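Local coordinates for protein phosphatase (PDB 1NF2) that probably works as a magnesium-dependent phosphatase of the haloacid dehalogenase-like (HAD) family, carrying a distinctive substrate-binding domain, at residues A[8-11]-A[12-16]; A[46-49]-A[50-54]; A[63-66]-A[67-71]. One frame throughout, in Å; residues are numbered along the deposited sequence.

Contact 1 (A[8-11]-A[12-16]); sequences DLDG and TLLND. With MG (magnesium ion), chain F.
Asp8, Leu9 and Asp10 meet Thr12 and Leu14 in a tight local turn, where strand 4-8 of the central sheet runs into the short helix 9-13: the DxDGT signature of HAD phosphatases. Leu9 O takes two N-H groups from opposite faces of its carbonyl plane, Leu14 N at 2.9 Å and Thr12 N at 3.0 Å. The first bond is nearly straight (170°) and spans five residues, which defines the pi-type turn. On one side of this turn Leu14 CD1 packs on Leu9 CB at 3.8 Å. On another, Thr12 sets its CB against Asp8 O at 3.1 Å, and its first torsion (-55°) holds OG1 beside the backbone N, from where it gives a weak hydrogen bond of 3.3 Å to Asp10 O. A water accepts from Gly11 N and donates to Asn15 O, tying the turn to the loop that follows. The magnesium ion lies 2.5 Å from Asp8 OD1 and 2.6 Å from Asp10 O, while Asp214 completes the protein part of its site. Asp8 OD2 pairs with Lys191, and Asp10 OD2 with Arg43. Asp10 thus meets the metal through its carbonyl, which magnesium would probably polarise, and spends its carboxylate on a salt bridge.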
loop_
_atom_site.group_PDB
_atom_site.type_symbol
_atom_site.label_atom_id
_atom_site.label_comp_id
_atom_site.label_asym_id
_atom_site.label_seq_id
_atom_site.Cartn_x
_atom_site.Cartn_y
_atom_site.Cartn_z
ATOM N N ASP A 8 -1.059 -7.069 -6.123
ATOM C CA ASP A 8 -0.247 -6.021 -5.516
ATOM C C ASP A 8 0.220 -5.285 -6.776
ATOM O O ASP A 8 0.193 -5.861 -7.872
ATOM C CB ASP A 8 0.957 -6.618 -4.776
ATOM C CG ASP A 8 1.790 -5.564 -4.037
ATOM O OD1 ASP A 8 2.762 -5.945 -3.348
ATOM O OD2 ASP A 8 1.482 -4.360 -4.140
ATOM N N LEU A 9 0.618 -4.024 -6.642
ATOM C CA LEU A 9 1.085 -3.249 -7.792
ATOM C C LEU A 9 2.592 -3.403 -7.976
ATOM O O LEU A 9 3.038 -4.176 -8.825
ATOM C CB LEU A 9 0.719 -1.771 -7.621
ATOM C CG LEU A 9 -0.436 -1.231 -8.469
ATOM C CD1 LEU A 9 -1.567 -2.230 -8.522
ATOM C CD2 LEU A 9 -0.919 0.086 -7.895
ATOM N N ASP A 10 3.374 -2.675 -7.177
ATOM C CA ASP A 10 4.832 -2.742 -7.258
ATOM C C ASP A 10 5.340 -4.178 -7.161
ATOM O O ASP A 10 4.806 -4.985 -6.394
ATOM C CB ASP A 10 5.461 -1.886 -6.147
ATOM C CG ASP A 10 5.275 -0.392 -6.383
ATOM O OD1 ASP A 10 6.081 0.205 -7.127
ATOM O OD2 ASP A 10 4.311 0.183 -5.840
ATOM N N GLY A 11 6.365 -4.488 -7.957
ATOM C CA GLY A 11 6.956 -5.816 -7.971
ATOM C C GLY A 11 6.027 -6.946 -8.387
ATOM O O GLY A 11 6.427 -8.111 -8.371
ATOM N N THR A 12 4.806 -6.603 -8.795
ATOM C CA THR A 12 3.799 -7.600 -9.160
ATOM C C THR A 12 3.121 -7.308 -10.505
ATOM O O THR A 12 3.540 -7.836 -11.536
ATOM C CB THR A 12 2.748 -7.674 -8.030
ATOM O OG1 THR A 12 3.428 -7.939 -6.795
ATOM C CG2 THR A 12 1.716 -8.771 -8.295
ATOM N N LEU A 13 2.082 -6.481 -10.498
ATOM C CA LEU A 13 1.398 -6.128 -11.742
ATOM C C LEU A 13 2.213 -5.066 -12.494
ATOM O O LEU A 13 2.169 -5.000 -13.721
ATOM C CB LEU A 13 -0.006 -5.576 -11.466
ATOM C CG LEU A 13 -1.170 -5.987 -12.380
ATOM C CD1 LEU A 13 -2.231 -4.894 -12.335
ATOM C CD2 LEU A 13 -0.702 -6.197 -13.813
ATOM N N LEU A 14 2.940 -4.227 -11.756
ATOM C CA LEU A 14 3.772 -3.193 -12.369
ATOM C C LEU A 14 5.176 -3.732 -12.573
ATOM O O LEU A 14 5.709 -4.423 -11.705
ATOM C CB LEU A 14 3.858 -1.951 -11.477
ATOM C CG LEU A 14 2.568 -1.212 -11.124
ATOM C CD1 LEU A 14 2.893 -0.065 -10.173
ATOM C CD2 LEU A 14 1.899 -0.701 -12.386
ATOM N N ASN A 15 5.785 -3.431 -13.716
ATOM C CA ASN A 15 7.143 -3.901 -13.938
ATOM C C ASN A 15 8.084 -2.932 -13.228
ATOM O O ASN A 15 7.628 -1.982 -12.585
ATOM C CB ASN A 15 7.464 -4.012 -15.447
ATOM C CG ASN A 15 7.416 -2.673 -16.189
ATOM O OD1 ASN A 15 7.301 -2.650 -17.418
ATOM N ND2 ASN A 15 7.520 -1.566 -15.463
ATOM N N ASP A 16 9.384 -3.170 -13.331
ATOM C CA ASP A 16 10.350 -2.305 -12.675
ATOM C C ASP A 16 10.307 -0.848 -13.135
ATOM O O ASP A 16 10.870 0.024 -12.476
ATOM C CB ASP A 16 11.762 -2.878 -12.835
ATOM C CG ASP A 16 11.997 -4.091 -11.945
ATOM O OD1 ASP A 16 11.154 -4.350 -11.057
ATOM O OD2 ASP A 16 13.025 -4.778 -12.124
HETATM MG MG MG F . 5.041 -5.016 -3.783
HETATM O O HOH W 1 7.466 -2.478 -9.624
#

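Contact 2 (A[46-49]-A[50-54]); sequences VSTL and NVEKK
Glu52 folds back over Thr48 and Leu49 one turn earlier in helix 45-55, the helical crossover of the beta-alpha-beta unit that links strand 36-40 to strand 62-64. This is the tight side. With CG beside the backbone N (chi1 -62°) and the chain extended beyond it, Glu52 CG sits 3.3 Å from Thr48 O, and the carboxylate then reaches back along the helix. Its two oxygens brush different methyls: OE1 lies 3.9 Å from Thr48 CG2, and OE2 lies 3.7 Å from Leu49 CD2. Beneath them the backbone is regular, as the bond from Glu52 N to Thr48 O, 3.2 Å long at 162°, and that from Lys53 N to Leu49 O, 3.0 Å long, both attest. Val51 N is held less firmly, sharing itself between weak bonds to Ser47 O and Thr48 O.

The solvent side, with Val46, Asn50 and Lys53, is loose: its polar side-chain ends make no bond across the contact, although the backbone bond from Asn50 N to Val46 O (2.9 Å) holds. Asn50 brings CG to 3.1 Å from Val46 O, yet ND2 approaches at a poor angle and OD1 is itself an acceptor. Lys53 turns at chi3 (-74°), which lays CE 3.6 Å from Leu49 O, so methylene rather than ammonium does the touching.

The polar ends of the tight side look outward from the pair. Thr48 OG1 is hydrogen-bonded to Met44 O, while Glu52 OE1 is bonded to Thr62 OG1 and OE2 to Phe60 N. On this buried carboxylate the Phe60 N-H would help to stabilise a negative charge while burial works against it, leaving the ionisation open; either way it ties the helix to the loop at Phe60 and to Thr62 at the start of the next strand.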
loop_
_atom_site.group_PDB
_atom_site.type_symbol
_atom_site.label_atom_id
_atom_site.label_comp_id
_atom_site.label_asym_id
_atom_site.label_seq_id
_atom_site.Cartn_x
_atom_site.Cartn_y
_atom_site.Cartn_z
ATOM N N VAL A 46 -4.821 7.992 -4.034
ATOM C CA VAL A 46 -4.859 8.691 -5.311
ATOM C C VAL A 46 -3.890 8.094 -6.320
ATOM O O VAL A 46 -4.229 7.947 -7.494
ATOM C CB VAL A 46 -4.538 10.197 -5.158
ATOM C CG1 VAL A 46 -5.744 10.921 -4.622
ATOM C CG2 VAL A 46 -3.342 10.391 -4.238
ATOM N N SER A 47 -2.689 7.753 -5.865
ATOM C CA SER A 47 -1.692 7.170 -6.753
ATOM C C SER A 47 -2.194 5.842 -7.305
ATOM O O SER A 47 -1.992 5.525 -8.482
ATOM C CB SER A 47 -0.376 6.938 -6.006
ATOM O OG SER A 47 0.129 8.149 -5.465
ATOM N N THR A 48 -2.855 5.072 -6.449
ATOM C CA THR A 48 -3.369 3.772 -6.837
ATOM C C THR A 48 -4.553 3.899 -7.793
ATOM O O THR A 48 -4.610 3.210 -8.808
ATOM C CB THR A 48 -3.773 2.954 -5.583
ATOM O OG1 THR A 48 -2.667 2.917 -4.667
ATOM C CG2 THR A 48 -4.161 1.520 -5.966
ATOM N N LEU A 49 -5.490 4.789 -7.486
ATOM C CA LEU A 49 -6.646 4.973 -8.353
ATOM C C LEU A 49 -6.217 5.530 -9.710
ATOM O O LEU A 49 -6.872 5.286 -10.723
ATOM C CB LEU A 49 -7.665 5.923 -7.708
ATOM C CG LEU A 49 -8.244 5.510 -6.347
ATOM C CD1 LEU A 49 -9.243 6.551 -5.890
ATOM C CD2 LEU A 49 -8.902 4.149 -6.443
ATOM N N ASN A 50 -5.116 6.276 -9.725
ATOM C CA ASN A 50 -4.615 6.867 -10.961
ATOM C C ASN A 50 -4.048 5.824 -11.912
ATOM O O ASN A 50 -4.129 5.984 -13.127
ATOM C CB ASN A 50 -3.557 7.936 -10.659
ATOM C CG ASN A 50 -4.173 9.277 -10.283
ATOM O OD1 ASN A 50 -5.391 9.454 -10.354
ATOM N ND2 ASN A 50 -3.332 10.229 -9.892
ATOM N N VAL A 51 -3.468 4.764 -11.362
ATOM C CA VAL A 51 -2.924 3.695 -12.188
ATOM C C VAL A 51 -4.113 2.950 -12.792
ATOM O O VAL A 51 -4.106 2.594 -13.975
ATOM C CB VAL A 51 -2.071 2.715 -11.351
ATOM C CG1 VAL A 51 -1.772 1.448 -12.155
ATOM C CG2 VAL A 51 -0.771 3.383 -10.954
ATOM N N GLU A 52 -5.136 2.742 -11.970
ATOM C CA GLU A 52 -6.347 2.050 -12.391
ATOM C C GLU A 52 -7.024 2.777 -13.547
ATOM O O GLU A 52 -7.371 2.164 -14.554
ATOM C CB GLU A 52 -7.332 1.932 -11.222
ATOM C CG GLU A 52 -6.804 1.134 -10.038
ATOM C CD GLU A 52 -7.808 1.039 -8.901
ATOM O OE1 GLU A 52 -7.455 0.477 -7.839
ATOM O OE2 GLU A 52 -8.949 1.524 -9.067
ATOM N N LYS A 53 -7.209 4.083 -13.404
ATOM C CA LYS A 53 -7.855 4.861 -14.448
ATOM C C LYS A 53 -6.997 4.999 -15.702
ATOM O O LYS A 53 -7.522 5.103 -16.808
ATOM C CB LYS A 53 -8.254 6.238 -13.908
ATOM C CG LYS A 53 -9.485 6.180 -13.012
ATOM C CD LYS A 53 -9.931 7.551 -12.521
ATOM C CE LYS A 53 -9.012 8.094 -11.440
ATOM N NZ LYS A 53 -9.534 9.372 -10.865
ATOM N N LYS A 54 -5.680 4.978 -15.535
ATOM C CA LYS A 54 -4.774 5.101 -16.671
ATOM C C LYS A 54 -4.815 3.900 -17.615
ATOM O O LYS A 54 -4.843 4.064 -18.833
ATOM C CB LYS A 54 -3.342 5.297 -16.178
ATOM C CG LYS A 54 -2.296 5.338 -17.280
ATOM C CD LYS A 54 -0.908 5.503 -16.683
ATOM C CE LYS A 54 0.165 5.590 -17.747
ATOM N NZ LYS A 54 1.500 5.683 -17.101
#

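Contact 3 (A[63-66]-A[67-71]); sequences IAYN and GAIVY
Ala64 faces two residues at once, Ala68 and Ile69, making a classic beta bulge in the hairpin of strands 62-64 and 69-72, on the antiparallel side of the eight-stranded HAD sheet. At the bulge Ala64 and Ile69 form the antiparallel hydrogen-bonded pair: Ala64 N gives Ile69 O a bond of 3.0 Å, and Ile69 N returns a weak one of 3.3 Å to Ala64 O. The CA of Ile63 adds a C-H contact of 3.4 Å to Ile69 O. The next pair, Ile63 with Val70, is non-hydrogen-bonded, its CA atoms 4.7 Å apart.

The connection is equally unusual. Tyr65, Asn66 and Gly67 follow one another with positive phi, which reverses the chain sharply, and Gly67 N closes the reversal on Ala64 O at 3.0 Å, from well above the carbonyl plane. Gly67 (phi 112°) suits its place because a beta carbon there would collide with Asn66 O. A long, weak bond from Ala68 N to Tyr65 O spans the loop.

Side chains divide between two faces. Ile63 points to the face covered by helix 191-202, against Ala194 and Leu195. Ala64 and Ile69 share the other, where both touch Leu45 of helix 45-55. At the turn, Tyr65 CB meets Ala68 CB at 3.8 Å, and the tyrosine hydroxyl is hydrogen-bonded to Asp108, a residue just before strand 110-112 of the second, six-stranded sheet. Tyr65 and Ile69 run side by side in the same direction, with Ile69 CD1 oblique to the ring, 3.6 Å from Tyr65 CD2 and 3.7 Å from Tyr65 CE2.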
loop_
_atom_site.group_PDB
_atom_site.type_symbol
_atom_site.label_atom_id
_atom_site.label_comp_id
_atom_site.label_asym_id
_atom_site.label_seq_id
_atom_site.Cartn_x
_atom_site.Cartn_y
_atom_site.Cartn_z
ATOM N N ILE A 63 -7.205 -1.420 -2.038
ATOM C CA ILE A 63 -6.554 -1.431 -0.735
ATOM C C ILE A 63 -5.313 -0.561 -0.935
ATOM O O ILE A 63 -4.460 -0.862 -1.772
ATOM C CB ILE A 63 -6.137 -2.863 -0.300
ATOM C CG1 ILE A 63 -7.386 -3.732 -0.099
ATOM C CG2 ILE A 63 -5.339 -2.806 1.010
ATOM C CD1 ILE A 63 -7.086 -5.156 0.308
ATOM N N ALA A 64 -5.242 0.533 -0.181
ATOM C CA ALA A 64 -4.145 1.491 -0.267
ATOM C C ALA A 64 -3.441 1.682 1.087
ATOM O O ALA A 64 -3.900 1.166 2.106
ATOM C CB ALA A 64 -4.687 2.829 -0.773
ATOM N N TYR A 65 -2.328 2.417 1.089
ATOM C CA TYR A 65 -1.570 2.661 2.321
ATOM C C TYR A 65 -1.314 1.365 3.083
ATOM O O TYR A 65 -1.365 1.337 4.314
ATOM C CB TYR A 65 -2.322 3.637 3.233
ATOM C CG TYR A 65 -2.327 5.069 2.740
ATOM C CD1 TYR A 65 -1.200 5.879 2.870
ATOM C CD2 TYR A 65 -3.463 5.614 2.149
ATOM C CE1 TYR A 65 -1.209 7.209 2.423
ATOM C CE2 TYR A 65 -3.482 6.931 1.700
ATOM C CZ TYR A 65 -2.356 7.724 1.842
ATOM O OH TYR A 65 -2.391 9.032 1.413
ATOM N N ASN A 66 -1.059 0.293 2.338
ATOM C CA ASN A 66 -0.767 -1.010 2.930
ATOM C C ASN A 66 -1.816 -1.513 3.932
ATOM O O ASN A 66 -1.480 -2.124 4.951
ATOM C CB ASN A 66 0.615 -0.967 3.594
ATOM C CG ASN A 66 1.110 -2.340 3.999
ATOM O OD1 ASN A 66 1.006 -3.289 3.230
ATOM N ND2 ASN A 66 1.659 -2.450 5.209
ATOM N N GLY A 67 -3.088 -1.256 3.644
ATOM C CA GLY A 67 -4.137 -1.734 4.529
ATOM C C GLY A 67 -4.937 -0.717 5.322
ATOM O O GLY A 67 -5.999 -1.064 5.856
ATOM N N ALA A 68 -4.458 0.525 5.397
ATOM C CA ALA A 68 -5.147 1.566 6.157
ATOM C C ALA A 68 -6.407 2.050 5.449
ATOM O O ALA A 68 -7.365 2.484 6.094
ATOM C CB ALA A 68 -4.205 2.745 6.424
ATOM N N ILE A 69 -6.410 1.986 4.122
ATOM C CA ILE A 69 -7.579 2.405 3.367
ATOM C C ILE A 69 -8.172 1.314 2.487
ATOM O O ILE A 69 -7.449 0.598 1.789
ATOM C CB ILE A 69 -7.258 3.629 2.484
ATOM C CG1 ILE A 69 -7.088 4.862 3.382
ATOM C CG2 ILE A 69 -8.360 3.859 1.457
ATOM C CD1 ILE A 69 -6.987 6.169 2.640
ATOM N N VAL A 70 -9.495 1.180 2.554
ATOM C CA VAL A 70 -10.226 0.231 1.720
ATOM C C VAL A 70 -11.245 1.090 0.980
ATOM O O VAL A 70 -12.059 1.779 1.597
ATOM C CB VAL A 70 -10.958 -0.854 2.546
ATOM C CG1 VAL A 70 -11.781 -1.751 1.620
ATOM C CG2 VAL A 70 -9.949 -1.700 3.302
ATOM N N TYR A 71 -11.179 1.062 -0.345
ATOM C CA TYR A 71 -12.067 1.857 -1.178
ATOM C C TYR A 71 -12.911 1.027 -2.142
ATOM O O TYR A 71 -12.439 0.039 -2.706
ATOM C CB TYR A 71 -11.216 2.872 -1.945
ATOM C CG TYR A 71 -11.829 3.428 -3.214
ATOM C CD1 TYR A 71 -11.903 2.654 -4.382
ATOM C CD2 TYR A 71 -12.307 4.739 -3.263
ATOM C CE1 TYR A 71 -12.433 3.172 -5.563
ATOM C CE2 TYR A 71 -12.837 5.270 -4.441
ATOM C CZ TYR A 71 -12.897 4.479 -5.587
ATOM O OH TYR A 71 -13.410 5.005 -6.750
#

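The three contacts follow in series along the chain, and contact 2 bridges the other two. Against contact 1 it packs through Leu9 CD2 and Thr48 CG2, 4.0 Å apart; against contact 3, through Leu49 CD2 and Tyr71 CE1, 3.8 Å apart. Contacts 1 and 3 do not touch, their nearest atoms being about 7 Å apart. Nearness to the metal does not follow this order of touching: contact 1 holds magnesium directly, the side chain of Asn66 in contact 3 stands about 8 Å from it, and that of Thr48 in contact 2 about 11 Å. The side chain of Asp8 is about 3 Å from a bound sulfate ion. That of Asn66 is about 5 Å from a sulfate, consistent with an anion pocket between contacts 1 and 3.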